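Local coordinates for 3-oxosteroid 1-dehydrogenase (Sterolibacterium denitrificans, PDB 7P18), which probably catalyses the FAD-dependent 1-dehydrogenation of 3-oxosteroids, introducing a double bond into the steroid to give 3-oxo-Delta(1)-steroids, at residues Glu4-Asp9 with Pro226-Thr231; Asp9-Gly14 with Thr247-Lys252; Ser32-Glu37 with Leu258-Arg263. All coordinates share one frame; numbering follows the deposited sequence.

All three interactions lie in the FAD-binding part of the chain, where a parallel Rossmann-type sheet (strands 10-13, 33-36 and 227-228) packs against a mixed sheet (strands 7-8, 256-262 and 245-253). Interactions 1 and 2 share Asp9, the corner at which the chain passes from the mixed sheet to the parallel one; the centre of interaction 3 is about 4 Å from that of each. Probable hydrogen bonds tie them together: Asp9 N to Ser32 OG at 2.7 Å, Thr231 N to Glu37 O at 2.8 Å, and Thr247 O to Ala262 N at 2.8 Å. Interactions 2 and 3 touch FAD, whereas in interaction 1 the side chain of Trp228 is about 9 Å from the bound FAD.

Interaction 1. Residues Glu4-Asp9 with Pro226-Thr231; sequences ETNTYD and PLWLNT
Tyr8 reaches out to Pro226 and Trp228, bridging the end strands of two sheets, 7-8 of the mixed sheet and 227-228 of the parallel one. Its CB leaves the backbone in their direction, with CG opposite the carbonyl carbon (chi1 -56°), and the ring follows that course. Partway along the ring, CE2 comes 4.2 Å from Pro226 CG, an apolar touch on the puckered corner of the proline. At the tip, Tyr8 OH ends 3.6 Å from Trp228 CZ2 and 4.1 Å from Trp228 CH2, two carbons of the benzene half, approaching the indole obliquely. Leu34, of the strand beside 227-228, packs against Tyr8, Pro226 and Trp228 alike and so joins the group.

A second approach to the indole is made by Asn6, inside the type I turn from Glu4 to Thr7. Its amide stands at the ring's edge with the two planes 84° apart. Arg253 adds a cation-pi contact to the same tryptophan.

Large flat side chains suit this partly exposed seam because they span a wide gap between backbones. No hydrogen bond crosses it, so the two segments meet through van der Waals contact alone, and across this seam the phenol oxygen meets only indole carbons.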
loop_
_atom_site.group_PDB
_atom_site.type_symbol
_atom_site.label_atom_id
_atom_site.label_comp_id
_atom_site.label_asym_id
_atom_site.label_seq_id
_atom_site.Cartn_x
_atom_site.Cartn_y
_atom_site.Cartn_z
ATOM N N GLU A 4 -1.580 -37.950 5.980
ATOM C CA GLU A 4 -2.269 -37.764 4.668
ATOM C C GLU A 4 -3.062 -36.457 4.686
ATOM O O GLU A 4 -2.692 -35.537 3.947
ATOM C CB GLU A 4 -3.271 -38.881 4.373
ATOM C CG GLU A 4 -2.651 -40.253 4.205
ATOM C CD GLU A 4 -3.622 -41.397 4.455
ATOM O OE1 GLU A 4 -4.737 -41.129 4.973
ATOM O OE2 GLU A 4 -3.263 -42.554 4.137
ATOM N N THR A 5 -4.089 -36.382 5.534
ATOM C CA THR A 5 -5.202 -35.390 5.455
ATOM C C THR A 5 -4.688 -34.000 5.876
ATOM O O THR A 5 -5.390 -32.982 5.675
ATOM C CB THR A 5 -6.398 -35.885 6.282
ATOM O OG1 THR A 5 -6.158 -35.602 7.660
ATOM C CG2 THR A 5 -6.670 -37.369 6.120
ATOM N N ASN A 6 -3.487 -33.977 6.449
ATOM C CA ASN A 6 -2.739 -32.764 6.869
ATOM C C ASN A 6 -1.450 -32.627 6.051
ATOM O O ASN A 6 -0.526 -31.977 6.508
ATOM C CB ASN A 6 -2.488 -32.863 8.362
ATOM C CG ASN A 6 -3.770 -32.623 9.134
ATOM O OD1 ASN A 6 -4.654 -31.901 8.661
ATOM N ND2 ASN A 6 -3.888 -33.247 10.298
ATOM N N THR A 7 -1.415 -33.262 4.885
ATOM C CA THR A 7 -0.276 -33.220 3.937
ATOM C C THR A 7 -0.729 -32.617 2.617
ATOM O O THR A 7 -1.745 -33.089 2.050
ATOM C CB THR A 7 0.338 -34.604 3.719
ATOM O OG1 THR A 7 0.620 -35.132 5.011
ATOM C CG2 THR A 7 1.621 -34.541 2.927
ATOM N N TYR A 8 0.013 -31.606 2.162
ATOM C CA TYR A 8 -0.181 -30.950 0.848
ATOM C C TYR A 8 1.186 -30.832 0.175
ATOM O O TYR A 8 2.216 -30.909 0.865
ATOM C CB TYR A 8 -0.863 -29.590 1.054
ATOM C CG TYR A 8 -2.179 -29.644 1.793
ATOM C CD1 TYR A 8 -2.230 -29.698 3.177
ATOM C CD2 TYR A 8 -3.379 -29.650 1.104
ATOM C CE1 TYR A 8 -3.438 -29.755 3.854
ATOM C CE2 TYR A 8 -4.594 -29.691 1.765
ATOM C CZ TYR A 8 -4.622 -29.753 3.146
ATOM O OH TYR A 8 -5.820 -29.787 3.792
ATOM N N ASP A 9 1.197 -30.605 -1.135
ATOM C CA ASP A 9 2.452 -30.251 -1.853
ATOM C C ASP A 9 2.943 -28.903 -1.314
ATOM O O ASP A 9 4.129 -28.793 -0.902
ATOM C CB ASP A 9 2.213 -30.254 -3.363
ATOM C CG ASP A 9 1.928 -31.650 -3.903
ATOM O OD1 ASP A 9 2.400 -32.594 -3.258
ATOM O OD2 ASP A 9 1.253 -31.751 -4.936
ATOM N N PRO A 226 -8.372 -25.050 -0.525
ATOM C CA PRO A 226 -8.844 -24.732 0.819
ATOM C C PRO A 226 -8.110 -23.516 1.387
ATOM O O PRO A 226 -6.903 -23.376 1.179
ATOM C CB PRO A 226 -8.571 -26.007 1.628
ATOM C CG PRO A 226 -7.462 -26.718 0.847
ATOM C CD PRO A 226 -7.728 -26.364 -0.595
ATOM N N LEU A 227 -8.857 -22.692 2.111
ATOM C CA LEU A 227 -8.333 -21.545 2.868
ATOM C C LEU A 227 -8.858 -21.633 4.307
ATOM O O LEU A 227 -10.045 -21.443 4.492
ATOM C CB LEU A 227 -8.808 -20.272 2.182
ATOM C CG LEU A 227 -8.061 -19.000 2.596
ATOM C CD1 LEU A 227 -8.214 -17.910 1.555
ATOM C CD2 LEU A 227 -8.527 -18.481 3.944
ATOM N N TRP A 228 -7.996 -21.912 5.264
ATOM C CA TRP A 228 -8.404 -22.038 6.686
ATOM C C TRP A 228 -8.265 -20.687 7.383
ATOM O O TRP A 228 -7.127 -20.241 7.591
ATOM C CB TRP A 228 -7.603 -23.120 7.409
ATOM C CG TRP A 228 -7.842 -24.506 6.895
ATOM C CD1 TRP A 228 -8.735 -24.901 5.938
ATOM C CD2 TRP A 228 -7.157 -25.695 7.321
ATOM N NE1 TRP A 228 -8.608 -26.247 5.704
ATOM C CE2 TRP A 228 -7.656 -26.760 6.538
ATOM C CE3 TRP A 228 -6.133 -25.953 8.237
ATOM C CZ2 TRP A 228 -7.204 -28.068 6.698
ATOM C CZ3 TRP A 228 -5.673 -27.240 8.381
ATOM C CH2 TRP A 228 -6.198 -28.279 7.612
ATOM N N LEU A 229 -9.394 -20.093 7.767
ATOM C CA LEU A 229 -9.432 -18.837 8.567
ATOM C C LEU A 229 -9.190 -19.181 10.040
ATOM O O LEU A 229 -9.302 -20.357 10.399
ATOM C CB LEU A 229 -10.774 -18.135 8.358
ATOM C CG LEU A 229 -11.051 -17.677 6.926
ATOM C CD1 LEU A 229 -12.492 -17.265 6.734
ATOM C CD2 LEU A 229 -10.154 -16.500 6.556
ATOM N N ASN A 230 -8.802 -18.190 10.831
ATOM C CA ASN A 230 -8.645 -18.330 12.298
ATOM C C ASN A 230 -7.610 -19.411 12.572
ATOM O O ASN A 230 -7.767 -20.123 13.591
ATOM C CB ASN A 230 -10.000 -18.657 12.928
ATOM C CG ASN A 230 -11.059 -17.653 12.558
ATOM O OD1 ASN A 230 -12.063 -17.992 11.932
ATOM N ND2 ASN A 230 -10.814 -16.419 12.916
ATOM N N THR A 231 -6.604 -19.539 11.692
ATOM C CA THR A 231 -5.604 -20.637 11.728
ATOM C C THR A 231 -4.211 -20.041 11.608
ATOM O O THR A 231 -3.577 -20.134 10.559
ATOM C CB THR A 231 -5.890 -21.687 10.643
ATOM O OG1 THR A 231 -7.211 -22.192 10.835
ATOM C CG2 THR A 231 -4.921 -22.847 10.685
#

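Interaction 2. Residues Asp9-Gly14 with Thr247-Lys252; sequences DVIVVG and TGIVVK. With FAD (flavin-adenine dinucleotide), chain C.
Ile249 sets the end of its side chain over the neighbouring methyls of Ile11 and Val13, and its CD1 does all the touching. The side chains of Ile249 and Ile11 meet at a slant, with Ile249 CD1 3.8 Å from Ile11 CG2. Against Val13 the two side chains run past one another in opposite directions, and Ile249 CD1 ends 4.0 Å from Val13 CG2. The torsion of Ile249 is the less common one: CG1 is flanked by both the backbone N and the carbonyl carbon (chi1 64°), which leaves the longer branch to project at the facing strand. Ile11 and Val13 alternate with Val10 and Val12 along strand 10-13, so both present their methyl groups on the side where Ile249 arrives. Branched aliphatic residues suit this buried layer, since they fill it with interlocking methyl groups and ask for no hydrogen-bonding partner.

Val13 has a second task. Its CG2 meets the isoleucine, while CG1, opposite the backbone N (chi1 -178°), lies 3.7 Å from FAD C2A, so one valine packs on protein and adenine at once. Beyond it Gly14 has no side chain, which lets its CA come within 3.4 Å of the ribose oxygen O4B of FAD. With Gly16 and Ala19 it fits a GxGxxA pattern, consistent with the dinucleotide-binding turn of a Rossmann fold.

The backbones come nearest at Gly248, whose CA is 7.6 Å from Ile11 CA; Thr247 and Gly248 together form a classic beta bulge opposite Ile237. In the parallel sheet strand 10-13 runs between 33-36 and 265-268 and leads into helix 17-28, while strand 245-253 is flanked in the mixed sheet by 233-239 and 256-262.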
loop_
_atom_site.group_PDB
_atom_site.type_symbol
_atom_site.label_atom_id
_atom_site.label_comp_id
_atom_site.label_asym_id
_atom_site.label_seq_id
_atom_site.Cartn_x
_atom_site.Cartn_y
_atom_site.Cartn_z
ATOM N N ASP A 9 1.197 -30.605 -1.135
ATOM C CA ASP A 9 2.452 -30.251 -1.853
ATOM C C ASP A 9 2.943 -28.903 -1.314
ATOM O O ASP A 9 4.129 -28.793 -0.902
ATOM C CB ASP A 9 2.213 -30.254 -3.363
ATOM C CG ASP A 9 1.928 -31.650 -3.903
ATOM O OD1 ASP A 9 2.400 -32.594 -3.258
ATOM O OD2 ASP A 9 1.253 -31.751 -4.936
ATOM N N VAL A 10 2.027 -27.941 -1.240
ATOM C CA VAL A 10 2.370 -26.524 -0.914
ATOM C C VAL A 10 1.448 -26.025 0.214
ATOM O O VAL A 10 0.216 -26.126 0.070
ATOM C CB VAL A 10 2.258 -25.655 -2.181
ATOM C CG1 VAL A 10 2.507 -24.195 -1.867
ATOM C CG2 VAL A 10 3.214 -26.130 -3.272
ATOM N N ILE A 11 2.037 -25.491 1.279
ATOM C CA ILE A 11 1.260 -24.721 2.272
ATOM C C ILE A 11 1.665 -23.245 2.177
ATOM O O ILE A 11 2.849 -22.933 2.323
ATOM C CB ILE A 11 1.423 -25.296 3.684
ATOM C CG1 ILE A 11 1.134 -26.795 3.713
ATOM C CG2 ILE A 11 0.506 -24.527 4.622
ATOM C CD1 ILE A 11 1.529 -27.445 4.997
ATOM N N VAL A 12 0.676 -22.379 1.962
ATOM C CA VAL A 12 0.858 -20.899 1.864
ATOM C C VAL A 12 0.395 -20.286 3.177
ATOM O O VAL A 12 -0.772 -20.498 3.543
ATOM C CB VAL A 12 0.074 -20.338 0.678
ATOM C CG1 VAL A 12 0.190 -18.839 0.588
ATOM C CG2 VAL A 12 0.507 -20.998 -0.643
ATOM N N VAL A 13 1.277 -19.581 3.853
ATOM C CA VAL A 13 0.959 -18.851 5.115
ATOM C C VAL A 13 0.606 -17.401 4.800
ATOM O O VAL A 13 1.478 -16.647 4.320
ATOM C CB VAL A 13 2.116 -18.962 6.100
ATOM C CG1 VAL A 13 1.782 -18.262 7.412
ATOM C CG2 VAL A 13 2.494 -20.418 6.311
ATOM N N GLY A 14 -0.647 -17.033 5.096
ATOM C CA GLY A 14 -1.191 -15.693 4.872
ATOM C C GLY A 14 -2.186 -15.735 3.739
ATOM O O GLY A 14 -2.070 -16.610 2.903
ATOM N N THR A 247 9.830 -28.810 6.099
ATOM C CA THR A 247 8.966 -29.938 5.656
ATOM C C THR A 247 7.511 -29.680 6.033
ATOM O O THR A 247 6.646 -30.498 5.651
ATOM C CB THR A 247 9.464 -31.250 6.274
ATOM O OG1 THR A 247 9.464 -31.078 7.691
ATOM C CG2 THR A 247 10.870 -31.576 5.838
ATOM N N GLY A 248 7.237 -28.574 6.744
ATOM C CA GLY A 248 5.867 -28.257 7.163
ATOM C C GLY A 248 5.797 -27.095 8.132
ATOM O O GLY A 248 6.804 -26.410 8.345
ATOM N N ILE A 249 4.623 -26.910 8.737
ATOM C CA ILE A 249 4.398 -25.855 9.754
ATOM C C ILE A 249 3.561 -26.433 10.893
ATOM O O ILE A 249 2.822 -27.381 10.655
ATOM C CB ILE A 249 3.694 -24.636 9.129
ATOM C CG1 ILE A 249 2.291 -24.964 8.621
ATOM C CG2 ILE A 249 4.567 -24.039 8.035
ATOM C CD1 ILE A 249 1.467 -23.760 8.189
ATOM N N VAL A 250 3.640 -25.789 12.046
ATOM C CA VAL A 250 2.630 -25.919 13.142
ATOM C C VAL A 250 1.697 -24.708 13.074
ATOM O O VAL A 250 2.206 -23.564 13.067
ATOM C CB VAL A 250 3.313 -25.977 14.515
ATOM C CG1 VAL A 250 2.280 -26.207 15.616
ATOM C CG2 VAL A 250 4.433 -27.028 14.543
ATOM N N VAL A 251 0.395 -24.961 13.062
ATOM C CA VAL A 251 -0.655 -23.927 13.236
ATOM C C VAL A 251 -1.451 -24.203 14.521
ATOM O O VAL A 251 -1.309 -25.286 15.129
ATOM C CB VAL A 251 -1.594 -23.863 12.026
ATOM C CG1 VAL A 251 -0.810 -23.500 10.764
ATOM C CG2 VAL A 251 -2.398 -25.161 11.848
ATOM N N LYS A 252 -2.230 -23.211 14.919
ATOM C CA LYS A 252 -3.267 -23.299 15.983
ATOM C C LYS A 252 -4.616 -23.286 15.271
ATOM O O LYS A 252 -4.956 -22.276 14.675
ATOM C CB LYS A 252 -3.063 -22.161 16.977
ATOM C CG LYS A 252 -3.814 -22.301 18.289
ATOM C CD LYS A 252 -3.725 -21.062 19.173
ATOM C CE LYS A 252 -5.049 -20.707 19.824
ATOM N NZ LYS A 252 -4.834 -20.102 21.157
HETATM P PA FAD C . -1.021 -8.613 3.656
HETATM O O1A FAD C . -1.780 -8.153 2.463
HETATM O O2A FAD C . -1.272 -7.764 4.873
HETATM O O5B FAD C . -1.432 -10.119 3.922
HETATM C C5B FAD C . -0.810 -10.827 5.028
HETATM C C4B FAD C . -1.829 -11.756 5.615
HETATM O O4B FAD C . -1.150 -12.709 6.478
HETATM C C3B FAD C . -2.921 -11.093 6.479
HETATM O O3B FAD C . -4.220 -11.519 6.083
HETATM C C2B FAD C . -2.564 -11.530 7.903
HETATM O O2B FAD C . -3.678 -11.513 8.785
HETATM C C1B FAD C . -1.898 -12.883 7.653
HETATM N N9A FAD C . -1.025 -13.346 8.733
HETATM C C8A FAD C . -0.240 -12.616 9.579
HETATM N N7A FAD C . 0.343 -13.365 10.511
HETATM C C5A FAD C . -0.058 -14.662 10.217
HETATM C C6A FAD C . 0.221 -15.909 10.818
HETATM N N6A FAD C . 0.949 -16.064 11.930
HETATM N N1A FAD C . -0.348 -17.002 10.266
HETATM C C2A FAD C . -1.113 -16.845 9.182
HETATM N N3A FAD C . -1.507 -15.721 8.575
HETATM C C4A FAD C . -0.908 -14.655 9.136
HETATM N N1 FAD C . 0.649 -1.212 -2.201
HETATM C C2 FAD C . 0.678 -1.272 -3.552
HETATM O O2 FAD C . 1.640 -1.791 -4.147
HETATM N N3 FAD C . -0.332 -0.810 -4.296
HETATM C C4 FAD C . -1.322 -0.002 -3.775
HETATM O O4 FAD C . -2.271 0.295 -4.492
HETATM C C4X FAD C . -1.385 0.126 -2.361
HETATM N N5 FAD C . -2.342 0.858 -1.816
HETATM C C5X FAD C . -2.414 0.893 -0.443
HETATM C C6 FAD C . -3.483 1.590 0.167
HETATM C C7 FAD C . -3.687 1.547 1.540
HETATM C C7M FAD C . -4.856 2.275 2.171
HETATM C C8 FAD C . -2.842 0.748 2.330
HETATM C C8M FAD C . -3.056 0.658 3.830
HETATM C C9 FAD C . -1.746 0.132 1.757
HETATM C C9A FAD C . -1.533 0.140 0.365
HETATM N N10 FAD C . -0.441 -0.494 -0.248
HETATM C C10 FAD C . -0.345 -0.550 -1.632
HETATM C "C1'" FAD C . 0.472 -1.336 0.534
HETATM C "C2'" FAD C . 0.021 -2.811 0.444
HETATM O "O2'" FAD C . -1.345 -2.991 0.813
HETATM C "C3'" FAD C . 0.899 -3.755 1.283
HETATM O "O3'" FAD C . 2.280 -3.392 1.218
HETATM C "C4'" FAD C . 0.682 -5.197 0.871
HETATM O "O4'" FAD C . -0.711 -5.464 0.938
HETATM C "C5'" FAD C . 1.446 -6.201 1.709
HETATM O "O5'" FAD C . 1.036 -7.501 1.245
HETATM P P FAD C . 1.439 -8.804 2.061
HETATM O O1P FAD C . 0.813 -9.879 1.283
HETATM O O2P FAD C . 2.852 -8.827 2.437
HETATM O O3P FAD C . 0.582 -8.646 3.447
#

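Interaction 3. Residues Ser32-Glu37 with Leu258-Arg263; sequences SVLVVE and LQLTAR. With FAD (flavin-adenine dinucleotide), chain C.
Leu260 carries the apolar half of this contact, reaching from strand 256-262 to Leu34 and Val36. Its CD1 lies 3.8 Å from Leu34 CD2, where the two leucines cross at about a right angle, and 4.3 Å from Val36 CG1. Leu34 holds CG opposite its backbone N (chi1 172°), which carries the branched end over to Leu260. All three are buried and purely aliphatic, as befits the layer between the two sheets.

Strand 33-36 is the second strand of the Rossmann fold, and Glu37 just past its end does what an acid at that place classically does: it grips the adenosine ribose of FAD. Hydroxyl O3B donates to Glu37 OE1 at 2.7 Å and O2B to Glu37 OE2 at 2.7 Å, while Ser15 and Ser39 also bond to the carboxylate and help fix its rotation.

Further on, beyond Ala262, the chain turns a corner at Arg263, whose long, extended side chain ends near Ser32, NH1 3.9 Å from Ser32 OG. A water lies between Ser32 OG (2.7 Å) and Arg263 NH1, though its 2.5 Å to NH1 is shorter than expected, so its exact position is doubtful. Asp9 binds both ends, by a salt bridge from OD1 to Arg263 NH1 and a hydrogen bond between its backbone N and Ser32 OG.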
loop_
_atom_site.group_PDB
_atom_site.type_symbol
_atom_site.label_atom_id
_atom_site.label_comp_id
_atom_site.label_asym_id
_atom_site.label_seq_id
_atom_site.Cartn_x
_atom_site.Cartn_y
_atom_site.Cartn_z
ATOM N N SER A 32 -1.043 -29.696 -5.066
ATOM C CA SER A 32 -2.051 -29.600 -3.984
ATOM C C SER A 32 -1.634 -28.452 -3.050
ATOM O O SER A 32 -0.457 -28.403 -2.625
ATOM C CB SER A 32 -2.242 -30.930 -3.249
ATOM O OG SER A 32 -1.128 -31.269 -2.438
ATOM N N VAL A 33 -2.577 -27.560 -2.769
ATOM C CA VAL A 33 -2.321 -26.312 -1.997
ATOM C C VAL A 33 -3.272 -26.226 -0.799
ATOM O O VAL A 33 -4.469 -26.510 -0.973
ATOM C CB VAL A 33 -2.430 -25.077 -2.905
ATOM C CG1 VAL A 33 -2.074 -23.806 -2.164
ATOM C CG2 VAL A 33 -1.524 -25.220 -4.124
ATOM N N LEU A 34 -2.739 -25.782 0.340
ATOM C CA LEU A 34 -3.544 -25.232 1.463
ATOM C C LEU A 34 -3.095 -23.797 1.755
ATOM O O LEU A 34 -1.869 -23.557 1.836
ATOM C CB LEU A 34 -3.327 -26.109 2.692
ATOM C CG LEU A 34 -3.922 -25.577 3.996
ATOM C CD1 LEU A 34 -5.422 -25.550 3.945
ATOM C CD2 LEU A 34 -3.426 -26.374 5.200
ATOM N N VAL A 35 -4.058 -22.898 1.958
ATOM C CA VAL A 35 -3.797 -21.525 2.490
ATOM C C VAL A 35 -4.261 -21.457 3.951
ATOM O O VAL A 35 -5.404 -21.863 4.205
ATOM C CB VAL A 35 -4.480 -20.459 1.635
ATOM C CG1 VAL A 35 -4.125 -19.050 2.131
ATOM C CG2 VAL A 35 -4.109 -20.637 0.164
ATOM N N VAL A 36 -3.415 -20.984 4.857
ATOM C CA VAL A 36 -3.797 -20.721 6.280
ATOM C C VAL A 36 -3.746 -19.206 6.557
ATOM O O VAL A 36 -2.706 -18.574 6.219
ATOM C CB VAL A 36 -2.940 -21.524 7.276
ATOM C CG1 VAL A 36 -3.115 -23.031 7.074
ATOM C CG2 VAL A 36 -1.481 -21.145 7.273
ATOM N N GLU A 37 -4.810 -18.673 7.176
ATOM C CA GLU A 37 -4.993 -17.237 7.526
ATOM C C GLU A 37 -5.217 -17.112 9.048
ATOM O O GLU A 37 -6.091 -17.843 9.575
ATOM C CB GLU A 37 -6.154 -16.648 6.716
ATOM C CG GLU A 37 -6.629 -15.273 7.212
ATOM C CD GLU A 37 -5.585 -14.192 7.258
ATOM O OE1 GLU A 37 -4.767 -14.133 6.285
ATOM O OE2 GLU A 37 -5.587 -13.401 8.248
ATOM N N LEU A 258 -1.600 -28.075 15.558
ATOM C CA LEU A 258 -1.802 -29.065 14.478
ATOM C C LEU A 258 -0.571 -29.029 13.571
ATOM O O LEU A 258 -0.134 -27.888 13.184
ATOM C CB LEU A 258 -3.088 -28.724 13.728
ATOM C CG LEU A 258 -3.402 -29.618 12.536
ATOM C CD1 LEU A 258 -3.552 -31.075 12.964
ATOM C CD2 LEU A 258 -4.650 -29.133 11.832
ATOM N N GLN A 259 0.009 -30.200 13.299
ATOM C CA GLN A 259 1.228 -30.348 12.462
ATOM C C GLN A 259 0.777 -30.558 11.034
ATOM O O GLN A 259 -0.005 -31.450 10.808
ATOM C CB GLN A 259 2.140 -31.502 12.897
ATOM C CG GLN A 259 2.613 -31.363 14.333
ATOM C CD GLN A 259 4.091 -31.630 14.467
ATOM O OE1 GLN A 259 4.634 -32.558 13.864
ATOM N NE2 GLN A 259 4.760 -30.783 15.236
ATOM N N LEU A 260 1.257 -29.724 10.103
ATOM C CA LEU A 260 0.897 -29.811 8.673
ATOM C C LEU A 260 2.161 -30.105 7.872
ATOM O O LEU A 260 3.177 -29.479 8.144
ATOM C CB LEU A 260 0.272 -28.476 8.249
ATOM C CG LEU A 260 -1.035 -28.100 8.949
ATOM C CD1 LEU A 260 -1.533 -26.755 8.455
ATOM C CD2 LEU A 260 -2.108 -29.147 8.693
ATOM N N THR A 261 2.092 -31.031 6.924
ATOM C CA THR A 261 3.263 -31.411 6.101
ATOM C C THR A 261 3.143 -30.757 4.731
ATOM O O THR A 261 2.056 -30.846 4.131
ATOM C CB THR A 261 3.392 -32.942 5.998
ATOM O OG1 THR A 261 3.641 -33.413 7.324
ATOM C CG2 THR A 261 4.523 -33.385 5.102
ATOM N N ALA A 262 4.247 -30.167 4.265
ATOM C CA ALA A 262 4.385 -29.634 2.891
ATOM C C ALA A 262 5.427 -30.484 2.170
ATOM O O ALA A 262 6.591 -30.378 2.531
ATOM C CB ALA A 262 4.802 -28.171 2.919
ATOM N N ARG A 263 4.999 -31.307 1.223
ATOM C CA ARG A 263 5.920 -32.200 0.467
ATOM C C ARG A 263 6.926 -31.367 -0.341
ATOM O O ARG A 263 8.082 -31.793 -0.443
ATOM C CB ARG A 263 5.154 -33.083 -0.511
ATOM C CG ARG A 263 4.099 -33.960 0.143
ATOM C CD ARG A 263 3.697 -35.083 -0.782
ATOM N NE ARG A 263 2.498 -35.775 -0.325
ATOM C CZ ARG A 263 1.254 -35.455 -0.654
ATOM N NH1 ARG A 263 0.988 -34.403 -1.413
ATOM N NH2 ARG A 263 0.259 -36.182 -0.181
HETATM P PA FAD C . -1.021 -8.613 3.656
HETATM O O1A FAD C . -1.780 -8.153 2.463
HETATM O O2A FAD C . -1.272 -7.764 4.873
HETATM O O5B FAD C . -1.432 -10.119 3.922
HETATM C C5B FAD C . -0.810 -10.827 5.028
HETATM C C4B FAD C . -1.829 -11.756 5.615
HETATM O O4B FAD C . -1.150 -12.709 6.478
HETATM C C3B FAD C . -2.921 -11.093 6.479
HETATM O O3B FAD C . -4.220 -11.519 6.083
HETATM C C2B FAD C . -2.564 -11.530 7.903
HETATM O O2B FAD C . -3.678 -11.513 8.785
HETATM C C1B FAD C . -1.898 -12.883 7.653
HETATM N N9A FAD C . -1.025 -13.346 8.733
HETATM C C8A FAD C . -0.240 -12.616 9.579
HETATM N N7A FAD C . 0.343 -13.365 10.511
HETATM C C5A FAD C . -0.058 -14.662 10.217
HETATM C C6A FAD C . 0.221 -15.909 10.818
HETATM N N6A FAD C . 0.949 -16.064 11.930
HETATM N N1A FAD C . -0.348 -17.002 10.266
HETATM C C2A FAD C . -1.113 -16.845 9.182
HETATM N N3A FAD C . -1.507 -15.721 8.575
HETATM C C4A FAD C . -0.908 -14.655 9.136
HETATM N N1 FAD C . 0.649 -1.212 -2.201
HETATM C C2 FAD C . 0.678 -1.272 -3.552
HETATM O O2 FAD C . 1.640 -1.791 -4.147
HETATM N N3 FAD C . -0.332 -0.810 -4.296
HETATM C C4 FAD C . -1.322 -0.002 -3.775
HETATM O O4 FAD C . -2.271 0.295 -4.492
HETATM C C4X FAD C . -1.385 0.126 -2.361
HETATM N N5 FAD C . -2.342 0.858 -1.816
HETATM C C5X FAD C . -2.414 0.893 -0.443
HETATM C C6 FAD C . -3.483 1.590 0.167
HETATM C C7 FAD C . -3.687 1.547 1.540
HETATM C C7M FAD C . -4.856 2.275 2.171
HETATM C C8 FAD C . -2.842 0.748 2.330
HETATM C C8M FAD C . -3.056 0.658 3.830
HETATM C C9 FAD C . -1.746 0.132 1.757
HETATM C C9A FAD C . -1.533 0.140 0.365
HETATM N N10 FAD C . -0.441 -0.494 -0.248
HETATM C C10 FAD C . -0.345 -0.550 -1.632
HETATM C "C1'" FAD C . 0.472 -1.336 0.534
HETATM C "C2'" FAD C . 0.021 -2.811 0.444
HETATM O "O2'" FAD C . -1.345 -2.991 0.813
HETATM C "C3'" FAD C . 0.899 -3.755 1.283
HETATM O "O3'" FAD C . 2.280 -3.392 1.218
HETATM C "C4'" FAD C . 0.682 -5.197 0.871
HETATM O "O4'" FAD C . -0.711 -5.464 0.938
HETATM C "C5'" FAD C . 1.446 -6.201 1.709
HETATM O "O5'" FAD C . 1.036 -7.501 1.245
HETATM P P FAD C . 1.439 -8.804 2.061
HETATM O O1P FAD C . 0.813 -9.879 1.283
HETATM O O2P FAD C . 2.852 -8.827 2.437
HETATM O O3P FAD C . 0.582 -8.646 3.447
HETATM O O HOH W 1 -1.474 -33.904 -1.767
#